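Local structure of putative lipoprotein YerB (Bacillus subtilis, 2PSB) at residues Asn179-Val184 against Phe260-Val265; Pro167-Gln171 against Trp285-Gly291; Arg185-Gly189 against Ile295-Pro299. The protein is of unknown function but is a putative lipoprotein of the cell membrane that interacts with the DNA helicase PcrA. All blocks are in the same frame, centred on the assembly; numbering follows the deposited sequence.

Contact 1 (Asn179-Val184 against Phe260-Val265)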
ATOM      1  N   ASN A 179      20.866 -18.432   3.468  1.00 67.01           N
ATOM      2  CA  ASN A 179      19.738 -19.328   3.697  1.00 67.55           C
ATOM      3  C   ASN A 179      18.847 -18.752   4.796  1.00 67.74           C
ATOM      4  O   ASN A 179      18.216 -17.708   4.605  1.00 69.35           O
ATOM      5  CB  ASN A 179      20.248 -20.718   4.096  1.00 66.86           C
ATOM      6  CG  ASN A 179      19.147 -21.766   4.107  1.00 66.06           C
ATOM      7  OD1 ASN A 179      19.399 -22.945   4.349  1.00 62.69           O
ATOM      8  ND2 ASN A 179      17.919 -21.337   3.841  1.00 66.44           N
ATOM      9  N   GLU A 180      18.796 -19.435   5.940  1.00 66.94           N
ATOM     10  CA  GLU A 180      17.996 -18.989   7.082  1.00 65.98           C
ATOM     11  C   GLU A 180      16.535 -18.711   6.709  1.00 64.14           C
ATOM     12  O   GLU A 180      16.179 -18.701   5.527  1.00 64.14           O
ATOM     13  CB  GLU A 180      18.627 -17.731   7.689  1.00 66.96           C
ATOM     14  CG  GLU A 180      19.997 -17.943   8.352  1.00 68.26           C
ATOM     15  CD  GLU A 180      21.014 -18.626   7.446  1.00 69.76           C
ATOM     16  OE1 GLU A 180      21.145 -18.221   6.270  1.00 70.16           O
ATOM     17  OE2 GLU A 180      21.696 -19.563   7.916  1.00 69.30           O
ATOM     18  N   SER A 181      15.690 -18.495   7.717  1.00 61.21           N
ATOM     19  CA  SER A 181      14.272 -18.211   7.479  1.00 58.20           C
ATOM     20  C   SER A 181      13.564 -17.680   8.723  1.00 57.08           C
ATOM     21  O   SER A 181      13.303 -18.426   9.668  1.00 56.59           O
ATOM     22  CB  SER A 181      13.550 -19.470   6.981  1.00 58.22           C
ATOM     23  OG  SER A 181      12.187 -19.204   6.701  1.00 56.32           O
ATOM     24  N   TYR A 182      13.249 -16.386   8.708  1.00 54.88           N
ATOM     25  CA  TYR A 182      12.565 -15.727   9.818  1.00 52.35           C
ATOM     26  C   TYR A 182      11.189 -15.199   9.410  1.00 50.92           C
ATOM     27  O   TYR A 182      11.032 -14.597   8.345  1.00 51.11           O
ATOM     28  CB  TYR A 182      13.410 -14.561  10.336  1.00 52.75           C
ATOM     29  CG  TYR A 182      14.690 -14.983  11.009  1.00 54.37           C
ATOM     30  CD1 TYR A 182      14.703 -15.329  12.355  1.00 54.28           C
ATOM     31  CD2 TYR A 182      15.886 -15.055  10.293  1.00 54.92           C
ATOM     32  CE1 TYR A 182      15.875 -15.735  12.982  1.00 55.42           C
ATOM     33  CE2 TYR A 182      17.069 -15.464  10.906  1.00 55.90           C
ATOM     34  CZ  TYR A 182      17.054 -15.802  12.255  1.00 56.18           C
ATOM     35  OH  TYR A 182      18.206 -16.210  12.884  1.00 54.73           O
ATOM     36  N   ASN A 183      10.196 -15.428  10.261  1.00 48.23           N
ATOM     37  CA  ASN A 183       8.846 -14.954   9.999  1.00 45.51           C
ATOM     38  C   ASN A 183       8.599 -13.778  10.935  1.00 44.45           C
ATOM     39  O   ASN A 183       9.311 -13.608  11.924  1.00 44.36           O
ATOM     40  CB  ASN A 183       7.819 -16.059  10.259  1.00 44.41           C
ATOM     41  CG  ASN A 183       8.026 -17.271   9.364  1.00 45.44           C
ATOM     42  OD1 ASN A 183       8.309 -17.137   8.176  1.00 43.60           O
ATOM     43  ND2 ASN A 183       7.869 -18.464   9.933  1.00 45.75           N
ATOM     44  N   VAL A 184       7.596 -12.967  10.622  1.00 42.86           N
ATOM     45  CA  VAL A 184       7.282 -11.805  11.440  1.00 42.16           C
ATOM     46  C   VAL A 184       5.781 -11.583  11.622  1.00 43.50           C
ATOM     47  O   VAL A 184       4.973 -11.933  10.761  1.00 42.11           O
ATOM     48  CB  VAL A 184       7.905 -10.520  10.834  1.00 42.42           C
ATOM     49  CG1 VAL A 184       7.415 -10.329   9.403  1.00 42.46           C
ATOM     50  CG2 VAL A 184       7.550  -9.310  11.682  1.00 42.06           C
ATOM     51  N   PHE A 260      12.576  -7.530   5.829  1.00 33.55           N
ATOM     52  CA  PHE A 260      12.559  -8.982   5.690  1.00 32.33           C
ATOM     53  C   PHE A 260      12.494  -9.405   4.237  1.00 33.55           C
ATOM     54  O   PHE A 260      11.529  -9.095   3.526  1.00 31.33           O
ATOM     55  CB  PHE A 260      11.353  -9.600   6.397  1.00 32.40           C
ATOM     56  CG  PHE A 260      11.261  -9.275   7.852  1.00 33.45           C
ATOM     57  CD1 PHE A 260      10.847  -8.019   8.271  1.00 33.93           C
ATOM     58  CD2 PHE A 260      11.585 -10.238   8.813  1.00 34.46           C
ATOM     59  CE1 PHE A 260      10.754  -7.717   9.628  1.00 33.94           C
ATOM     60  CE2 PHE A 260      11.495  -9.945  10.170  1.00 33.40           C
ATOM     61  CZ  PHE A 260      11.079  -8.683  10.578  1.00 33.85           C
ATOM     62  N   GLN A 261      13.516 -10.134   3.809  1.00 34.73           N
ATOM     63  CA  GLN A 261      13.597 -10.639   2.449  1.00 37.98           C
ATOM     64  C   GLN A 261      14.402 -11.940   2.483  1.00 39.99           C
ATOM     65  O   GLN A 261      15.362 -12.058   3.241  1.00 42.20           O
ATOM     66  CB  GLN A 261      14.262  -9.594   1.540  1.00 36.97           C
ATOM     67  CG  GLN A 261      15.240  -8.697   2.264  1.00 37.16           C
ATOM     68  CD  GLN A 261      15.952  -7.708   1.351  1.00 37.21           C
ATOM     69  OE1 GLN A 261      15.325  -6.931   0.624  1.00 36.16           O
ATOM     70  NE2 GLN A 261      17.273  -7.723   1.400  1.00 38.58           N
ATOM     71  N   HIS A 262      13.996 -12.926   1.690  1.00 40.94           N
ATOM     72  CA  HIS A 262      14.695 -14.209   1.652  1.00 42.44           C
ATOM     73  C   HIS A 262      14.796 -14.868   3.026  1.00 43.33           C
ATOM     74  O   HIS A 262      15.829 -15.430   3.376  1.00 44.37           O
ATOM     75  CB  HIS A 262      16.104 -14.021   1.085  1.00 42.96           C
ATOM     76  CG  HIS A 262      16.124 -13.701  -0.376  1.00 45.47           C
ATOM     77  ND1 HIS A 262      17.163 -13.024  -0.973  1.00 45.68           N
ATOM     78  CD2 HIS A 262      15.236 -13.972  -1.362  1.00 46.17           C
ATOM     79  CE1 HIS A 262      16.915 -12.888  -2.264  1.00 46.84           C
ATOM     80  NE2 HIS A 262      15.751 -13.455  -2.526  1.00 47.27           N
ATOM     81  N   GLY A 263      13.729 -14.798   3.808  1.00 43.45           N
ATOM     82  CA  GLY A 263      13.766 -15.405   5.123  1.00 43.85           C
ATOM     83  C   GLY A 263      14.677 -14.634   6.055  1.00 44.07           C
ATOM     84  O   GLY A 263      14.694 -14.877   7.262  1.00 43.32           O
ATOM     85  N   ASN A 264      15.433 -13.698   5.488  1.00 42.28           N
ATOM     86  CA  ASN A 264      16.347 -12.878   6.274  1.00 42.98           C
ATOM     87  C   ASN A 264      15.637 -11.709   6.931  1.00 42.43           C
ATOM     88  O   ASN A 264      14.542 -11.331   6.537  1.00 41.77           O
ATOM     89  CB  ASN A 264      17.480 -12.323   5.400  1.00 43.38           C
ATOM     90  CG  ASN A 264      18.537 -13.356   5.086  1.00 45.28           C
ATOM     91  OD1 ASN A 264      18.239 -14.428   4.563  1.00 45.62           O
ATOM     92  ND2 ASN A 264      19.786 -13.036   5.400  1.00 46.76           N
ATOM     93  N   VAL A 265      16.286 -11.148   7.942  1.00 42.88           N
ATOM     94  CA  VAL A 265      15.781  -9.996   8.668  1.00 43.35           C
ATOM     95  C   VAL A 265      16.960  -9.031   8.721  1.00 44.48           C
ATOM     96  O   VAL A 265      18.114  -9.456   8.805  1.00 46.19           O
ATOM     97  CB  VAL A 265      15.340 -10.368  10.105  1.00 42.80           C
ATOM     98  CG1 VAL A 265      16.466 -11.046  10.839  1.00 43.05           C
ATOM     99  CG2 VAL A 265      14.902  -9.120  10.857  1.00 42.53           C
TER
HETATM  100  O   HOH W   1      12.123 -12.766   6.928  1.00 43.17           O
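G263 O accepts the backbone N-H of Y182 in the carbonyl plane, on a lone pair, and S181 CA lies near the same oxygen at 3.4 Å in a CA-H...O contact. The modelled distance from Y182 N to G263 O, 2.5 Å, is probably too short, and nothing about the strength of the bond rests on it. The acceptor sits in a type I' turn from Q261 to N264, the two-residue connection of a beta hairpin, with H262 and G263 both at positive phi. A beta carbon on G263 would run into E180 O and S181 CA, which fits glycine at this point. Beside the direct bond, water 1 links the two backbones, donating to Y182 O at 2.6 Å and to N264 O at 2.8 Å, in the plane of the F260 ring at its edge. Two side-chain pairs extend the contact. With CG beside its own backbone N (chi1 -68°), the Y182 ring turns an edge to G263 O and takes V265 CG1 over one face, 4.1 Å from Y182 CD2. Farther along, V184 CB rides over the F260 face in a CH-pi contact, 4.0 Å from the centroid and 25° off the normal, displaced toward the rim at CZ and CE2. The segments thus meet through backbone at the turn and through apolar groups at the strand start. Residues 183-184 begin strand 183-187, which pairs with strands 196-202 and 304-307, while F260 lies on strand 255-261; V184 and F260 both pack on I233 of strand 230-240, and V184 also touches Y199 of strand 196-202.

Contact 2 (Pro167-Gln171 against Trp285-Gly291)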
ATOM      1  N   PRO A 167      12.605   4.223 -11.106  1.00 35.19           N
ATOM      2  CA  PRO A 167      12.563   2.902 -10.470  1.00 33.54           C
ATOM      3  C   PRO A 167      13.133   2.838  -9.065  1.00 33.91           C
ATOM      4  O   PRO A 167      13.905   3.701  -8.648  1.00 34.44           O
ATOM      5  CB  PRO A 167      13.361   2.033 -11.434  1.00 32.90           C
ATOM      6  CG  PRO A 167      14.373   2.984 -11.973  1.00 33.68           C
ATOM      7  CD  PRO A 167      13.542   4.225 -12.244  1.00 33.45           C
ATOM      8  N   LEU A 168      12.733   1.805  -8.336  1.00 32.74           N
ATOM      9  CA  LEU A 168      13.243   1.580  -7.002  1.00 32.95           C
ATOM     10  C   LEU A 168      14.600   0.909  -7.173  1.00 31.59           C
ATOM     11  O   LEU A 168      15.033   0.643  -8.296  1.00 30.91           O
ATOM     12  CB  LEU A 168      12.299   0.668  -6.211  1.00 32.31           C
ATOM     13  CG  LEU A 168      11.100   1.331  -5.528  1.00 30.37           C
ATOM     14  CD1 LEU A 168      10.508   2.419  -6.404  1.00 32.55           C
ATOM     15  CD2 LEU A 168      10.070   0.256  -5.217  1.00 32.07           C
ATOM     16  N   LEU A 169      15.265   0.648  -6.058  1.00 32.47           N
ATOM     17  CA  LEU A 169      16.567   0.013  -6.073  1.00 33.59           C
ATOM     18  C   LEU A 169      16.389  -1.462  -5.756  1.00 35.38           C
ATOM     19  O   LEU A 169      15.856  -1.819  -4.699  1.00 34.79           O
ATOM     20  CB  LEU A 169      17.486   0.656  -5.033  1.00 33.31           C
ATOM     21  CG  LEU A 169      18.921   0.122  -4.963  1.00 33.92           C
ATOM     22  CD1 LEU A 169      19.650   0.458  -6.259  1.00 30.28           C
ATOM     23  CD2 LEU A 169      19.650   0.729  -3.762  1.00 32.59           C
ATOM     24  N   PHE A 170      16.851  -2.310  -6.669  1.00 36.07           N
ATOM     25  CA  PHE A 170      16.736  -3.757  -6.514  1.00 37.90           C
ATOM     26  C   PHE A 170      18.102  -4.434  -6.515  1.00 41.27           C
ATOM     27  O   PHE A 170      19.086  -3.859  -6.987  1.00 42.49           O
ATOM     28  CB  PHE A 170      15.876  -4.325  -7.645  1.00 33.07           C
ATOM     29  CG  PHE A 170      14.437  -3.913  -7.567  1.00 34.42           C
ATOM     30  CD1 PHE A 170      13.583  -4.505  -6.640  1.00 32.89           C
ATOM     31  CD2 PHE A 170      13.942  -2.899  -8.378  1.00 33.18           C
ATOM     32  CE1 PHE A 170      12.256  -4.089  -6.517  1.00 31.66           C
ATOM     33  CE2 PHE A 170      12.614  -2.476  -8.265  1.00 31.87           C
ATOM     34  CZ  PHE A 170      11.773  -3.070  -7.333  1.00 30.96           C
ATOM     35  N   GLN A 171      18.159  -5.651  -5.985  1.00 42.74           N
ATOM     36  CA  GLN A 171      19.408  -6.398  -5.942  1.00 47.43           C
ATOM     37  C   GLN A 171      19.471  -7.483  -7.018  1.00 50.32           C
ATOM     38  O   GLN A 171      18.552  -7.635  -7.824  1.00 49.56           O
ATOM     39  CB  GLN A 171      19.604  -7.028  -4.563  1.00 47.84           C
ATOM     40  CG  GLN A 171      18.480  -7.937  -4.131  1.00 50.21           C
ATOM     41  CD  GLN A 171      18.861  -8.797  -2.951  1.00 51.21           C
ATOM     42  OE1 GLN A 171      19.797  -9.591  -3.028  1.00 51.67           O
ATOM     43  NE2 GLN A 171      18.140  -8.647  -1.849  1.00 52.49           N
ATOM     44  N   TRP A 285      21.651   2.936   0.930  1.00 36.30           N
ATOM     45  CA  TRP A 285      20.305   2.444   0.670  1.00 34.65           C
ATOM     46  C   TRP A 285      20.363   0.924   0.623  1.00 34.63           C
ATOM     47  O   TRP A 285      21.284   0.348   0.035  1.00 34.90           O
ATOM     48  CB  TRP A 285      19.811   2.899  -0.704  1.00 34.58           C
ATOM     49  CG  TRP A 285      19.600   4.361  -0.899  1.00 35.43           C
ATOM     50  CD1 TRP A 285      20.259   5.392  -0.280  1.00 35.31           C
ATOM     51  CD2 TRP A 285      18.708   4.961  -1.842  1.00 35.25           C
ATOM     52  NE1 TRP A 285      19.829   6.595  -0.789  1.00 33.43           N
ATOM     53  CE2 TRP A 285      18.878   6.361  -1.748  1.00 35.01           C
ATOM     54  CE3 TRP A 285      17.779   4.449  -2.761  1.00 37.26           C
ATOM     55  CZ2 TRP A 285      18.150   7.264  -2.542  1.00 35.54           C
ATOM     56  CZ3 TRP A 285      17.051   5.343  -3.553  1.00 38.18           C
ATOM     57  CH2 TRP A 285      17.243   6.739  -3.435  1.00 37.08           C
ATOM     58  N   LEU A 286      19.384   0.278   1.245  1.00 33.03           N
ATOM     59  CA  LEU A 286      19.293  -1.169   1.198  1.00 32.44           C
ATOM     60  C   LEU A 286      18.406  -1.448  -0.017  1.00 32.76           C
ATOM     61  O   LEU A 286      17.374  -0.811  -0.187  1.00 32.66           O
ATOM     62  CB  LEU A 286      18.631  -1.698   2.467  1.00 31.74           C
ATOM     63  CG  LEU A 286      19.548  -1.688   3.689  1.00 32.32           C
ATOM     64  CD1 LEU A 286      18.737  -1.918   4.951  1.00 31.07           C
ATOM     65  CD2 LEU A 286      20.618  -2.760   3.517  1.00 31.53           C
ATOM     66  N   PRO A 287      18.816  -2.376  -0.899  1.00 33.41           N
ATOM     67  CA  PRO A 287      17.973  -2.658  -2.067  1.00 33.36           C
ATOM     68  C   PRO A 287      16.842  -3.650  -1.753  1.00 33.74           C
ATOM     69  O   PRO A 287      16.846  -4.294  -0.704  1.00 33.82           O
ATOM     70  CB  PRO A 287      18.973  -3.228  -3.068  1.00 33.06           C
ATOM     71  CG  PRO A 287      19.878  -4.011  -2.189  1.00 29.61           C
ATOM     72  CD  PRO A 287      20.114  -3.067  -1.011  1.00 32.97           C
ATOM     73  N   PHE A 288      15.881  -3.758  -2.666  1.00 34.60           N
ATOM     74  CA  PHE A 288      14.766  -4.698  -2.518  1.00 32.00           C
ATOM     75  C   PHE A 288      15.001  -5.852  -3.478  1.00 33.19           C
ATOM     76  O   PHE A 288      15.702  -5.703  -4.489  1.00 31.51           O
ATOM     77  CB  PHE A 288      13.412  -4.081  -2.906  1.00 30.81           C
ATOM     78  CG  PHE A 288      12.883  -3.058  -1.943  1.00 30.06           C
ATOM     79  CD1 PHE A 288      12.999  -3.230  -0.564  1.00 30.86           C
ATOM     80  CD2 PHE A 288      12.221  -1.930  -2.420  1.00 30.65           C
ATOM     81  CE1 PHE A 288      12.456  -2.283   0.325  1.00 29.20           C
ATOM     82  CE2 PHE A 288      11.676  -0.983  -1.541  1.00 30.96           C
ATOM     83  CZ  PHE A 288      11.793  -1.159  -0.170  1.00 26.91           C
ATOM     84  N   VAL A 289      14.403  -6.997  -3.155  1.00 32.71           N
ATOM     85  CA  VAL A 289      14.467  -8.195  -3.987  1.00 31.14           C
ATOM     86  C   VAL A 289      13.422  -7.994  -5.085  1.00 29.84           C
ATOM     87  O   VAL A 289      12.304  -7.581  -4.804  1.00 28.67           O
ATOM     88  CB  VAL A 289      14.056  -9.462  -3.180  1.00 33.83           C
ATOM     89  CG1 VAL A 289      13.740 -10.609  -4.132  1.00 32.52           C
ATOM     90  CG2 VAL A 289      15.161  -9.858  -2.200  1.00 31.26           C
ATOM     91  N   PRO A 290      13.759  -8.299  -6.345  1.00 32.58           N
ATOM     92  CA  PRO A 290      12.745  -8.107  -7.394  1.00 32.24           C
ATOM     93  C   PRO A 290      11.401  -8.770  -7.037  1.00 31.50           C
ATOM     94  O   PRO A 290      11.363  -9.913  -6.588  1.00 30.55           O
ATOM     95  CB  PRO A 290      13.393  -8.742  -8.622  1.00 31.84           C
ATOM     96  CG  PRO A 290      14.857  -8.541  -8.384  1.00 32.00           C
ATOM     97  CD  PRO A 290      15.015  -8.834  -6.905  1.00 31.65           C
ATOM     98  N   GLY A 291      10.301  -8.043  -7.221  1.00 32.20           N
ATOM     99  CA  GLY A 291       8.993  -8.602  -6.910  1.00 31.68           C
ATOM    100  C   GLY A 291       8.091  -7.657  -6.136  1.00 31.61           C
ATOM    101  O   GLY A 291       8.313  -6.449  -6.115  1.00 31.45           O
TER
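A single beta bridge, F170 to F288, joins two loops that are otherwise without regular structure: one following helix 147-157, the other leading into strand 293-298. F288 N donates to L169 O at 2.8 Å with a nearly straight N-H...O angle of 166°, and Q171 N donates to F288 O at 2.9 Å. This is the bonding pattern of a parallel bridge, yet the segments diverge by 87° end to end, consistent with the pairing being a single bridge. F288 O is also approached by F170 CA and, near the ring plane, by the F170 edge at CD1. The same ring turns its edge to V289 O, and F170 CD1 lies 3.8 Å from F288 CB and 3.8 Å from P290 CA. Cutting F170 back to an alanine would probably keep the backbone bridge but lose the ring's edge contacts and open a gap beside F288 CB and P290. Among the other side chains, L169 holds CG anti to the backbone N (chi1 -178°), which brings CG to P287 CB and CD2 to W285 CB. Q171 lays CB on P287 CG and its amide end on V289. Next to the bridge, L168 CD2 meets the edge of the F288 ring, 4.2 Å from F288 CD2.

Contact 3 (Arg185-Gly189 against Ile295-Pro299)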
ATOM      1  N   ARG A 185       5.434 -10.999  12.765  1.00 43.82           N
ATOM      2  CA  ARG A 185       4.060 -10.679  13.114  1.00 44.71           C
ATOM      3  C   ARG A 185       3.998  -9.201  13.496  1.00 44.80           C
ATOM      4  O   ARG A 185       4.957  -8.653  14.031  1.00 45.04           O
ATOM      5  CB  ARG A 185       3.585 -11.530  14.299  1.00 46.31           C
ATOM      6  CG  ARG A 185       3.313 -12.994  13.972  1.00 49.89           C
ATOM      7  CD  ARG A 185       4.580 -13.825  13.858  1.00 53.29           C
ATOM      8  NE  ARG A 185       4.273 -15.199  13.460  1.00 56.13           N
ATOM      9  CZ  ARG A 185       4.087 -15.594  12.205  1.00 55.16           C
ATOM     10  NH1 ARG A 185       3.807 -16.865  11.944  1.00 56.93           N
ATOM     11  NH2 ARG A 185       4.206 -14.727  11.209  1.00 54.01           N
ATOM     12  N   VAL A 186       2.866  -8.561  13.221  1.00 44.59           N
ATOM     13  CA  VAL A 186       2.685  -7.150  13.537  1.00 43.17           C
ATOM     14  C   VAL A 186       1.351  -7.005  14.249  1.00 42.85           C
ATOM     15  O   VAL A 186       0.307  -7.386  13.721  1.00 42.19           O
ATOM     16  CB  VAL A 186       2.663  -6.280  12.252  1.00 42.89           C
ATOM     17  CG1 VAL A 186       2.607  -4.799  12.614  1.00 42.27           C
ATOM     18  CG2 VAL A 186       3.889  -6.585  11.399  1.00 40.72           C
ATOM     19  N   ASP A 187       1.389  -6.470  15.460  1.00 42.63           N
ATOM     20  CA  ASP A 187       0.166  -6.284  16.219  1.00 43.90           C
ATOM     21  C   ASP A 187      -0.218  -4.816  16.285  1.00 43.99           C
ATOM     22  O   ASP A 187       0.512  -3.998  16.838  1.00 41.97           O
ATOM     23  CB  ASP A 187       0.324  -6.843  17.633  1.00 45.74           C
ATOM     24  CG  ASP A 187      -0.822  -6.457  18.532  1.00 46.74           C
ATOM     25  OD1 ASP A 187      -1.991  -6.680  18.146  1.00 50.08           O
ATOM     26  OD2 ASP A 187      -0.553  -5.930  19.627  1.00 47.90           O
ATOM     27  N   TYR A 188      -1.368  -4.489  15.703  1.00 43.65           N
ATOM     28  CA  TYR A 188      -1.866  -3.119  15.700  1.00 43.98           C
ATOM     29  C   TYR A 188      -2.927  -2.942  16.774  1.00 44.79           C
ATOM     30  O   TYR A 188      -3.152  -1.836  17.244  1.00 46.47           O
ATOM     31  CB  TYR A 188      -2.482  -2.764  14.343  1.00 40.90           C
ATOM     32  CG  TYR A 188      -1.492  -2.470  13.244  1.00 36.46           C
ATOM     33  CD1 TYR A 188      -1.289  -3.370  12.196  1.00 34.03           C
ATOM     34  CD2 TYR A 188      -0.786  -1.270  13.228  1.00 33.31           C
ATOM     35  CE1 TYR A 188      -0.412  -3.067  11.148  1.00 32.09           C
ATOM     36  CE2 TYR A 188       0.092  -0.961  12.196  1.00 29.44           C
ATOM     37  CZ  TYR A 188       0.273  -1.853  11.159  1.00 30.33           C
ATOM     38  OH  TYR A 188       1.104  -1.497  10.124  1.00 28.86           O
ATOM     39  N   GLY A 189      -3.582  -4.035  17.150  1.00 47.63           N
ATOM     40  CA  GLY A 189      -4.626  -3.969  18.157  1.00 50.95           C
ATOM     41  C   GLY A 189      -4.179  -3.428  19.502  1.00 53.29           C
ATOM     42  O   GLY A 189      -2.986  -3.267  19.752  1.00 52.79           O
ATOM     43  N   ILE A 295       4.731  -2.828   2.719  1.00 26.77           N
ATOM     44  CA  ILE A 295       5.252  -1.920   3.731  1.00 26.70           C
ATOM     45  C   ILE A 295       4.246  -1.760   4.856  1.00 27.79           C
ATOM     46  O   ILE A 295       3.069  -1.443   4.625  1.00 26.67           O
ATOM     47  CB  ILE A 295       5.560  -0.519   3.134  1.00 26.82           C
ATOM     48  CG1 ILE A 295       6.553  -0.657   1.977  1.00 27.33           C
ATOM     49  CG2 ILE A 295       6.118   0.410   4.221  1.00 30.77           C
ATOM     50  CD1 ILE A 295       7.085   0.630   1.465  1.00 28.97           C
ATOM     51  N   ASN A 296       4.716  -1.997   6.075  1.00 27.53           N
ATOM     52  CA  ASN A 296       3.889  -1.857   7.264  1.00 27.84           C
ATOM     53  C   ASN A 296       4.372  -0.714   8.118  1.00 27.20           C
ATOM     54  O   ASN A 296       5.457  -0.779   8.691  1.00 28.65           O
ATOM     55  CB  ASN A 296       3.929  -3.125   8.102  1.00 27.72           C
ATOM     56  CG  ASN A 296       2.849  -4.079   7.736  1.00 25.28           C
ATOM     57  OD1 ASN A 296       1.706  -3.928   8.165  1.00 24.03           O
ATOM     58  ND2 ASN A 296       3.185  -5.062   6.928  1.00 22.30           N
ATOM     59  N   ILE A 297       3.581   0.344   8.200  1.00 25.28           N
ATOM     60  CA  ILE A 297       3.969   1.466   9.026  1.00 24.08           C
ATOM     61  C   ILE A 297       3.401   1.245  10.431  1.00 25.94           C
ATOM     62  O   ILE A 297       2.213   0.944  10.605  1.00 23.68           O
ATOM     63  CB  ILE A 297       3.461   2.785   8.423  1.00 22.94           C
ATOM     64  CG1 ILE A 297       4.283   3.108   7.169  1.00 18.98           C
ATOM     65  CG2 ILE A 297       3.555   3.923   9.461  1.00 21.10           C
ATOM     66  CD1 ILE A 297       3.615   4.103   6.218  1.00 18.97           C
ATOM     67  N   VAL A 298       4.270   1.372  11.425  1.00 27.28           N
ATOM     68  CA  VAL A 298       3.873   1.183  12.818  1.00 29.53           C
ATOM     69  C   VAL A 298       4.348   2.347  13.679  1.00 31.20           C
ATOM     70  O   VAL A 298       5.367   2.964  13.384  1.00 31.27           O
ATOM     71  CB  VAL A 298       4.497  -0.122  13.407  1.00 28.96           C
ATOM     72  CG1 VAL A 298       4.190  -1.300  12.501  1.00 27.50           C
ATOM     73  CG2 VAL A 298       6.004   0.049  13.576  1.00 25.86           C
ATOM     74  N   PRO A 299       3.603   2.676  14.744  1.00 32.95           N
ATOM     75  CA  PRO A 299       4.026   3.779  15.616  1.00 36.27           C
ATOM     76  C   PRO A 299       5.092   3.334  16.627  1.00 37.23           C
ATOM     77  O   PRO A 299       5.676   4.157  17.319  1.00 37.91           O
ATOM     78  CB  PRO A 299       2.722   4.224  16.278  1.00 37.27           C
ATOM     79  CG  PRO A 299       1.910   2.969  16.305  1.00 37.54           C
ATOM     80  CD  PRO A 299       2.189   2.339  14.966  1.00 33.86           C
TER
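Strands 183-187 and 293-298 run in the same general sense here but are too far apart to pair: the nearest CA atoms, V186 to N296 and Y188 to V298, are separated by 8.3 and 7.7 Å, and the gap is bridged by side chains. The main link is Y188, whose ring crosses to the other strand with CG beside its backbone N (chi1 -77°). Y188 OH donates to I297 O at 2.7 Å, arriving 51° out of the carbonyl plane and not on a lone pair. The bond gives this hydroxyl of a buried residue a backbone acceptor. I297 O lies by the CE2 side of the ring's hydroxyl end and the N296 amide by the CE1 side, its plane tilted 36° from the ring. V298 CG1 completes the apolar part: it meets V186 CG1 at 3.8 Å and lies 4.1 Å from Y188 CE2, touching both V186 and Y188. V186 also bonds by its backbone to V197, and R185 to S305, within the sheet of 196-202, 183-187 and 304-307. Facing it, strand 293-298 lies between 54-59 and 230-240, with I297 on I56 and A236, while Y188 reaches E57 and L59 of strand 54-59.

Overall arrangement
Contact 3 is the buried one, its centre about 13 Å from that of the chain; contacts 2 and 1, about 17 and 21 Å out, are only partly buried. Contacts 1 and 3 share strand 183-187: the loop leading into it meets a hairpin turn through backbone and water and V184 rests on F260, whereas at its other end V186 and Y188 face strand 293-298 through side chains and one tyrosine hydroxyl. Contact 2 uses loop backbone too, but adds prolines, leucines and aromatic edges. It touches contact 1 directly, where Q261 and H262 pack on V289 and Q261 lies against Q171. Along the chain contact 1 is nested within the loop closed by contact 2, while contact 3 crosses both.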